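Local coordinates for protein Baccell_00856 (Bacteroides cellulosilyticus DSM 14838, PDB 5MVH) that is a beta-propeller glycoside hydrolase that probably cleaves rhamnose-containing glycans as a rhamnosidase, at residues F344-D349 with L423-P428; G353-L358 with F371-N376. All blocks are in the same frame, centred on the assembly; numbering follows the deposited sequence.

Contact 1: residues F344-D349 with L423-P428; sequences FYIFRD and LEVVKP
The ring of Phe344 meets the backbone of Val426 and Lys427 with its edge: Val426 C and Lys427 N both lie near the ring plane, and Phe344 CE2 comes to 3.5 Å from Lys427 N. No atom of 423-428 sits squarely over either ring face; Val425 CG1 approaches Phe344 CD2 obliquely at 4.2 Å. Outside the two segments, His360 meets the ring edge-to-face and Leu397 of strand 397-402 also touches Phe344. With CG turned anti to the carbonyl carbon (chi1 -64°), the ring projects from strand 342-347 across to the other sheet, and a flat, long side chain suits that reach where the nearest CA atoms, of Phe344 and Lys427, are still 7.8 Å apart. Phe344 CZ also touches Lys427 CB at 3.9 Å, the aliphatic root of a side chain whose extended remainder carries the ammonium away. Two residues along the strand, Ile346 faces the same way, and its CD1 reaches Val425 CG1 at 4.4 Å. Val425, branched and compact, thus touches both Phe344 and Ile346 through CG1, while Leu397 packs on it from its own sheet. No hydrogen bond crosses between the segments, so the two sheets of the propeller are joined here by van der Waals packing, the Phe344 edge against the backbone of Val426 and Lys427, with Val425 against Phe344 and Ile346, and Lys427 keeps its charge at the exposed margin.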
ATOM      1  N   PHE A 344     -11.691   0.032 -10.219  1.00 13.41           N
ATOM      2  CA  PHE A 344     -12.286   0.091  -8.877  1.00 13.51           C
ATOM      3  C   PHE A 344     -11.393   0.975  -8.020  1.00 12.69           C
ATOM      4  O   PHE A 344     -10.197   0.690  -7.868  1.00 11.44           O
ATOM      5  CB  PHE A 344     -12.358  -1.305  -8.255  1.00 14.01           C
ATOM      6  CG  PHE A 344     -13.263  -2.267  -8.986  1.00 15.00           C
ATOM      7  CD1 PHE A 344     -12.859  -2.857 -10.179  1.00 15.80           C
ATOM      8  CD2 PHE A 344     -14.502  -2.626  -8.453  1.00 16.05           C
ATOM      9  CE1 PHE A 344     -13.682  -3.764 -10.845  1.00 16.41           C
ATOM     10  CE2 PHE A 344     -15.324  -3.547  -9.110  1.00 16.77           C
ATOM     11  CZ  PHE A 344     -14.912  -4.107 -10.314  1.00 16.24           C
ATOM     12  N   TYR A 345     -11.971   2.045  -7.475  1.00 12.22           N
ATOM     13  CA  TYR A 345     -11.233   3.074  -6.762  1.00 12.02           C
ATOM     14  C   TYR A 345     -11.877   3.158  -5.398  1.00 12.16           C
ATOM     15  O   TYR A 345     -13.038   3.626  -5.253  1.00 12.37           O
ATOM     16  CB  TYR A 345     -11.318   4.381  -7.563  1.00 12.15           C
ATOM     17  CG  TYR A 345     -10.416   5.511  -7.131  1.00 11.27           C
ATOM     18  CD1 TYR A 345     -10.653   6.208  -5.936  1.00 10.96           C
ATOM     19  CD2 TYR A 345      -9.362   5.943  -7.937  1.00 10.80           C
ATOM     20  CE1 TYR A 345      -9.837   7.272  -5.554  1.00 11.15           C
ATOM     21  CE2 TYR A 345      -8.553   6.992  -7.552  1.00 10.48           C
ATOM     22  CZ  TYR A 345      -8.804   7.671  -6.375  1.00 10.47           C
ATOM     23  OH  TYR A 345      -8.002   8.690  -5.981  1.00 10.22           O
ATOM     24  N   ILE A 346     -11.153   2.682  -4.384  1.00 11.88           N
ATOM     25  CA  ILE A 346     -11.716   2.517  -3.050  1.00 12.37           C
ATOM     26  C   ILE A 346     -11.308   3.707  -2.163  1.00 12.49           C
ATOM     27  O   ILE A 346     -10.120   4.072  -2.099  1.00 12.36           O
ATOM     28  CB  ILE A 346     -11.250   1.178  -2.410  1.00 12.71           C
ATOM     29  CG1 ILE A 346     -11.570  -0.038  -3.321  1.00 13.40           C
ATOM     30  CG2 ILE A 346     -11.835   1.033  -1.017  1.00 12.95           C
ATOM     31  CD1 ILE A 346     -13.053  -0.308  -3.560  1.00 13.98           C
ATOM     32  N   PHE A 347     -12.274   4.279  -1.453  1.00 11.58           N
ATOM     33  CA  PHE A 347     -12.040   5.459  -0.651  1.00 12.04           C
ATOM     34  C   PHE A 347     -12.957   5.508   0.571  1.00 12.45           C
ATOM     35  O   PHE A 347     -13.772   4.617   0.807  1.00 12.42           O
ATOM     36  CB  PHE A 347     -12.137   6.740  -1.523  1.00 12.18           C
ATOM     37  CG  PHE A 347     -13.540   7.111  -1.975  1.00 12.83           C
ATOM     38  CD1 PHE A 347     -14.145   6.475  -3.066  1.00 13.45           C
ATOM     39  CD2 PHE A 347     -14.254   8.145  -1.333  1.00 12.83           C
ATOM     40  CE1 PHE A 347     -15.446   6.825  -3.475  1.00 13.29           C
ATOM     41  CE2 PHE A 347     -15.542   8.498  -1.743  1.00 12.93           C
ATOM     42  CZ  PHE A 347     -16.131   7.849  -2.829  1.00 13.07           C
ATOM     43  N   ARG A 348     -12.769   6.539   1.382  1.00 13.29           N
ATOM     44  CA  ARG A 348     -13.635   6.795   2.517  1.00 13.26           C
ATOM     45  C   ARG A 348     -13.656   8.312   2.675  1.00 13.83           C
ATOM     46  O   ARG A 348     -12.614   8.948   2.574  1.00 13.91           O
ATOM     47  CB  ARG A 348     -13.109   6.065   3.758  1.00 13.14           C
ATOM     48  CG  ARG A 348     -13.741   6.454   5.094  1.00 13.19           C
ATOM     49  CD  ARG A 348     -13.053   7.617   5.790  1.00 13.06           C
ATOM     50  NE  ARG A 348     -11.672   7.332   6.113  1.00 13.37           N
ATOM     51  CZ  ARG A 348     -10.795   8.228   6.538  1.00 12.75           C
ATOM     52  NH1 ARG A 348     -11.133   9.522   6.679  1.00 13.24           N
ATOM     53  NH2 ARG A 348      -9.562   7.843   6.785  1.00 12.98           N
ATOM     54  N   ASP A 349     -14.832   8.880   2.921  1.00 13.44           N
ATOM     55  CA  ASP A 349     -15.014  10.341   2.875  1.00 13.88           C
ATOM     56  C   ASP A 349     -16.092  10.782   3.883  1.00 15.38           C
ATOM     57  O   ASP A 349     -17.202  10.189   3.939  1.00 14.72           O
ATOM     58  CB  ASP A 349     -15.418  10.683   1.455  1.00 13.92           C
ATOM     59  CG  ASP A 349     -15.367  12.179   1.118  1.00 14.20           C
ATOM     60  OD1 ASP A 349     -15.507  13.057   1.988  1.00 13.23           O
ATOM     61  OD2 ASP A 349     -15.181  12.455  -0.088  1.00 14.72           O
ATOM     62  N   LEU A 423     -14.138  -7.895   3.111  1.00 15.54           N
ATOM     63  CA  LEU A 423     -15.268  -7.508   2.283  1.00 15.87           C
ATOM     64  C   LEU A 423     -14.961  -7.724   0.811  1.00 16.37           C
ATOM     65  O   LEU A 423     -13.999  -7.127   0.284  1.00 15.46           O
ATOM     66  CB  LEU A 423     -15.601  -6.041   2.550  1.00 16.46           C
ATOM     67  CG  LEU A 423     -16.739  -5.421   1.743  1.00 17.03           C
ATOM     68  CD1 LEU A 423     -17.996  -6.260   1.853  1.00 17.89           C
ATOM     69  CD2 LEU A 423     -16.986  -4.011   2.238  1.00 17.38           C
ATOM     70  N   GLU A 424     -15.748  -8.572   0.135  1.00 16.20           N
ATOM     71  CA  GLU A 424     -15.591  -8.755  -1.314  1.00 17.87           C
ATOM     72  C   GLU A 424     -16.362  -7.644  -2.013  1.00 17.88           C
ATOM     73  O   GLU A 424     -17.503  -7.326  -1.631  1.00 17.94           O
ATOM     74  CB  GLU A 424     -16.004 -10.173  -1.846  1.00 19.59           C
ATOM     75  CG  GLU A 424     -15.929 -10.290  -3.407  1.00 21.53           C
ATOM     76  CD  GLU A 424     -15.479 -11.635  -3.991  1.00 23.89           C
ATOM     77  OE1 GLU A 424     -15.368 -12.638  -3.254  1.00 26.14           O
ATOM     78  OE2 GLU A 424     -15.217 -11.708  -5.233  1.00 24.27           O
ATOM     79  N   VAL A 425     -15.722  -7.072  -3.035  1.00 16.57           N
ATOM     80  CA  VAL A 425     -16.257  -5.969  -3.822  1.00 16.67           C
ATOM     81  C   VAL A 425     -16.420  -6.410  -5.271  1.00 16.46           C
ATOM     82  O   VAL A 425     -15.517  -7.013  -5.832  1.00 16.16           O
ATOM     83  CB  VAL A 425     -15.310  -4.760  -3.785  1.00 15.98           C
ATOM     84  CG1 VAL A 425     -15.881  -3.581  -4.598  1.00 15.62           C
ATOM     85  CG2 VAL A 425     -15.022  -4.378  -2.330  1.00 16.22           C
ATOM     86  N   VAL A 426     -17.576  -6.096  -5.859  1.00 17.51           N
ATOM     87  CA  VAL A 426     -17.870  -6.398  -7.282  1.00 18.12           C
ATOM     88  C   VAL A 426     -18.331  -5.131  -7.994  1.00 18.24           C
ATOM     89  O   VAL A 426     -18.575  -4.107  -7.351  1.00 16.99           O
ATOM     90  CB  VAL A 426     -18.901  -7.542  -7.455  1.00 18.53           C
ATOM     91  CG1 VAL A 426     -18.360  -8.831  -6.852  1.00 18.09           C
ATOM     92  CG2 VAL A 426     -20.268  -7.185  -6.845  1.00 19.04           C
ATOM     93  N   LYS A 427     -18.384  -5.165  -9.324  1.00 20.15           N
ATOM     94  CA  LYS A 427     -18.830  -3.984 -10.048  1.00 23.44           C
ATOM     95  C   LYS A 427     -20.305  -3.715  -9.687  1.00 24.56           C
ATOM     96  O   LYS A 427     -21.036  -4.647  -9.334  1.00 23.06           O
ATOM     97  CB  LYS A 427     -18.615  -4.118 -11.559  1.00 25.26           C
ATOM     98  CG  LYS A 427     -19.499  -5.125 -12.253  1.00 26.20           C
ATOM     99  CD  LYS A 427     -19.180  -5.225 -13.739  1.00 26.15           C
ATOM    100  CE  LYS A 427     -19.820  -6.484 -14.271  1.00 27.41           C
ATOM    101  NZ  LYS A 427     -19.661  -6.621 -15.742  1.00 27.31           N
ATOM    102  N   PRO A 428     -20.720  -2.438  -9.705  1.00 26.34           N
ATOM    103  CA  PRO A 428     -22.082  -2.075  -9.328  1.00 28.82           C
ATOM    104  C   PRO A 428     -23.082  -2.265 -10.473  1.00 29.98           C
ATOM    105  O   PRO A 428     -22.673  -2.435 -11.627  1.00 28.68           O
ATOM    106  CB  PRO A 428     -21.943  -0.604  -8.947  1.00 28.92           C
ATOM    107  CG  PRO A 428     -20.857  -0.106  -9.852  1.00 29.77           C
ATOM    108  CD  PRO A 428     -19.885  -1.245  -9.954  1.00 28.21           C
TER

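Contact 2: residues G353-L358 with F371-N376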
ATOM      1  N   GLY A 353     -20.473   9.955   5.027  1.00 17.25           N
ATOM      2  CA  GLY A 353     -20.561   9.395   6.366  1.00 16.20           C
ATOM      3  C   GLY A 353     -19.416   8.500   6.790  1.00 15.18           C
ATOM      4  O   GLY A 353     -19.587   7.644   7.645  1.00 14.69           O
ATOM      5  N   SER A 354     -18.254   8.652   6.162  1.00 14.50           N
ATOM      6  CA  SER A 354     -17.058   7.844   6.484  1.00 13.98           C
ATOM      7  C   SER A 354     -17.281   6.339   6.361  1.00 13.96           C
ATOM      8  O   SER A 354     -16.713   5.537   7.099  1.00 14.21           O
ATOM      9  CB  SER A 354     -16.522   8.247   7.848  1.00 14.41           C
ATOM     10  OG  SER A 354     -16.178   9.623   7.837  1.00 13.26           O
ATOM     11  N   ARG A 355     -18.095   5.958   5.390  1.00 14.78           N
ATOM     12  CA  ARG A 355     -18.296   4.569   5.034  1.00 16.33           C
ATOM     13  C   ARG A 355     -17.154   4.116   4.151  1.00 15.86           C
ATOM     14  O   ARG A 355     -16.345   4.924   3.687  1.00 15.33           O
ATOM     15  CB  ARG A 355     -19.608   4.397   4.263  1.00 18.88           C
ATOM     16  CG  ARG A 355     -20.825   4.761   5.092  1.00 20.05           C
ATOM     17  CD  ARG A 355     -22.042   4.914   4.216  1.00 23.53           C
ATOM     18  NE  ARG A 355     -23.243   5.055   5.022  1.00 27.00           N
ATOM     19  CZ  ARG A 355     -24.485   5.165   4.529  1.00 29.86           C
ATOM     20  NH1 ARG A 355     -24.716   5.150   3.216  1.00 29.99           N
ATOM     21  NH2 ARG A 355     -25.505   5.310   5.364  1.00 31.41           N
ATOM     22  N   VAL A 356     -17.116   2.812   3.896  1.00 15.38           N
ATOM     23  CA  VAL A 356     -16.301   2.276   2.817  1.00 14.78           C
ATOM     24  C   VAL A 356     -17.033   2.641   1.537  1.00 14.64           C
ATOM     25  O   VAL A 356     -18.200   2.301   1.407  1.00 14.23           O
ATOM     26  CB  VAL A 356     -16.173   0.745   2.901  1.00 15.01           C
ATOM     27  CG1 VAL A 356     -15.406   0.217   1.674  1.00 15.56           C
ATOM     28  CG2 VAL A 356     -15.514   0.359   4.236  1.00 15.20           C
ATOM     29  N   SER A 357     -16.351   3.300   0.597  1.00 13.74           N
ATOM     30  CA  SER A 357     -16.971   3.733  -0.658  1.00 14.16           C
ATOM     31  C   SER A 357     -16.175   3.263  -1.869  1.00 14.39           C
ATOM     32  O   SER A 357     -14.949   3.029  -1.789  1.00 13.54           O
ATOM     33  CB  SER A 357     -17.098   5.240  -0.697  1.00 13.91           C
ATOM     34  OG  SER A 357     -17.992   5.671   0.308  1.00 13.78           O
ATOM     35  N   LEU A 358     -16.914   3.107  -2.965  1.00 14.30           N
ATOM     36  CA  LEU A 358     -16.403   2.683  -4.250  1.00 13.39           C
ATOM     37  C   LEU A 358     -16.715   3.741  -5.297  1.00 13.69           C
ATOM     38  O   LEU A 358     -17.884   4.111  -5.497  1.00 12.89           O
ATOM     39  CB  LEU A 358     -17.022   1.360  -4.684  1.00 13.67           C
ATOM     40  CG  LEU A 358     -16.778   0.911  -6.128  1.00 13.95           C
ATOM     41  CD1 LEU A 358     -15.303   0.714  -6.395  1.00 14.00           C
ATOM     42  CD2 LEU A 358     -17.587  -0.348  -6.449  1.00 14.42           C
ATOM     43  N   PHE A 371     -20.583   6.148  -7.894  1.00 19.27           N
ATOM     44  CA  PHE A 371     -20.188   6.100  -6.497  1.00 20.07           C
ATOM     45  C   PHE A 371     -21.181   5.244  -5.753  1.00 21.55           C
ATOM     46  O   PHE A 371     -22.393   5.412  -5.908  1.00 18.80           O
ATOM     47  CB  PHE A 371     -20.114   7.500  -5.903  1.00 20.54           C
ATOM     48  CG  PHE A 371     -19.219   8.418  -6.685  1.00 21.39           C
ATOM     49  CD1 PHE A 371     -19.728   9.169  -7.728  1.00 22.99           C
ATOM     50  CD2 PHE A 371     -17.846   8.453  -6.444  1.00 22.16           C
ATOM     51  CE1 PHE A 371     -18.895   9.989  -8.478  1.00 24.40           C
ATOM     52  CE2 PHE A 371     -17.010   9.275  -7.187  1.00 21.78           C
ATOM     53  CZ  PHE A 371     -17.537  10.049  -8.203  1.00 23.05           C
ATOM     54  N   THR A 372     -20.661   4.309  -4.974  1.00 20.93           N
ATOM     55  CA  THR A 372     -21.483   3.355  -4.254  1.00 22.89           C
ATOM     56  C   THR A 372     -20.867   3.154  -2.874  1.00 22.62           C
ATOM     57  O   THR A 372     -19.648   2.978  -2.765  1.00 25.32           O
ATOM     58  CB  THR A 372     -21.543   1.987  -4.965  1.00 24.89           C
ATOM     59  OG1 THR A 372     -20.231   1.422  -5.014  1.00 33.12           O
ATOM     60  CG2 THR A 372     -22.066   2.078  -6.381  1.00 24.83           C
ATOM     61  N   ASP A 373     -21.685   3.204  -1.827  1.00 19.54           N
ATOM     62  CA  ASP A 373     -21.213   2.867  -0.481  1.00 19.22           C
ATOM     63  C   ASP A 373     -21.245   1.372  -0.297  1.00 18.59           C
ATOM     64  O   ASP A 373     -22.220   0.714  -0.679  1.00 20.27           O
ATOM     65  CB  ASP A 373     -22.046   3.572   0.594  1.00 19.11           C
ATOM     66  CG  ASP A 373     -21.822   5.076   0.604  1.00 20.27           C
ATOM     67  OD1 ASP A 373     -20.733   5.514   0.156  1.00 18.99           O
ATOM     68  OD2 ASP A 373     -22.731   5.841   1.030  1.00 20.46           O
ATOM     69  N   LEU A 374     -20.160   0.831   0.252  1.00 17.21           N
ATOM     70  CA  LEU A 374     -20.035  -0.633   0.455  1.00 17.52           C
ATOM     71  C   LEU A 374     -20.323  -1.121   1.865  1.00 17.11           C
ATOM     72  O   LEU A 374     -20.487  -2.328   2.085  1.00 17.64           O
ATOM     73  CB  LEU A 374     -18.646  -1.063   0.009  1.00 17.49           C
ATOM     74  CG  LEU A 374     -18.237  -0.625  -1.400  1.00 17.13           C
ATOM     75  CD1 LEU A 374     -16.879  -1.200  -1.749  1.00 17.44           C
ATOM     76  CD2 LEU A 374     -19.273  -1.062  -2.425  1.00 17.48           C
ATOM     77  N   THR A 375     -20.363  -0.196   2.820  1.00 17.23           N
ATOM     78  CA  THR A 375     -20.815  -0.436   4.179  1.00 18.57           C
ATOM     79  C   THR A 375     -21.939   0.554   4.500  1.00 19.89           C
ATOM     80  O   THR A 375     -21.955   1.672   3.978  1.00 22.18           O
ATOM     81  CB  THR A 375     -19.685  -0.269   5.230  1.00 17.56           C
ATOM     82  OG1 THR A 375     -19.145   1.063   5.194  1.00 16.66           O
ATOM     83  CG2 THR A 375     -18.574  -1.245   4.974  1.00 18.00           C
ATOM     84  N   ASN A 376     -22.849   0.148   5.383  1.00 21.86           N
ATOM     85  CA  ASN A 376     -23.947   1.013   5.841  1.00 22.82           C
ATOM     86  C   ASN A 376     -23.601   1.711   7.146  1.00 23.27           C
ATOM     87  O   ASN A 376     -24.442   2.417   7.713  1.00 25.02           O
ATOM     88  CB  ASN A 376     -25.289   0.240   5.950  1.00 24.02           C
ATOM     89  CG  ASN A 376     -25.303  -0.843   7.036  1.00 25.66           C
ATOM     90  OD1 ASN A 376     -24.430  -0.922   7.914  1.00 26.10           O
ATOM     91  ND2 ASN A 376     -26.341  -1.666   7.001  1.00 25.91           N
TER
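Arg355 and Asp373 form a salt bridge, Arg355 NH1 to Asp373 OD2 at 3.0 Å, with the guanidinium and carboxylate planes 87° apart and OD2 met on its anti side. Asp373 OD1 accepts the Ser357 hydroxyl at 2.7 Å and also pairs with Arg352; a carboxylate suits this place because it offers two oxygens, one for Arg355 and one shared by Ser357 and Arg352. On its way the extended arginine chain passes Thr375, Arg355 CD lying 3.3 Å from Thr375 O. Replacing Arg355 by an alanine removes the guanidinium, which would probably leave Asp373 OD2 without its charged mate and uncover the backbone of Thr375. Thr375 OG1 takes the N-H of Val356 at 3.0 Å and is also hydrogen-bonded to Phe377 O; with OG1 between the backbone N and the carbonyl carbon (chi1 60°), Thr375 CG2 lies against Val356 CG2. Behind these side chains, Leu358 and Thr372 form an antiparallel hydrogen-bonded pair, Ser357 and Asp373 a non-hydrogen-bonded one, and Leu374 N continues the pairing to Val356 O at 2.7 Å. Leu374 CD1 packs on Leu358 CB at 3.9 Å. The hairpin of strands 357-361 and 369-373 is flanked by strand 342-347, while Leu358 and Leu374 reach Val425 of strand 418-425.

How the contacts relate
Contacts 1 and 2 lie with their centres 8 Å apart. Both segments of contact 2 fall between those of contact 1 in sequence. Strands 342-347 and 357-361 are neighbours in the four-stranded antiparallel sheet 335-373, in which 369-373, part of contact 2, is one of the two outermost strands. Contact 2 is therefore pairing within one sheet, whereas contact 1 joins that sheet to the three-stranded one formed by 23-29, 418-425 and 397-402. Probable backbone hydrogen bonds, Phe347 O to Ser357 N and Asp349 O to Ser354 N, connect them directly. Together they represent two levels of propeller construction: strands bonded into a blade, and blades packed face against face.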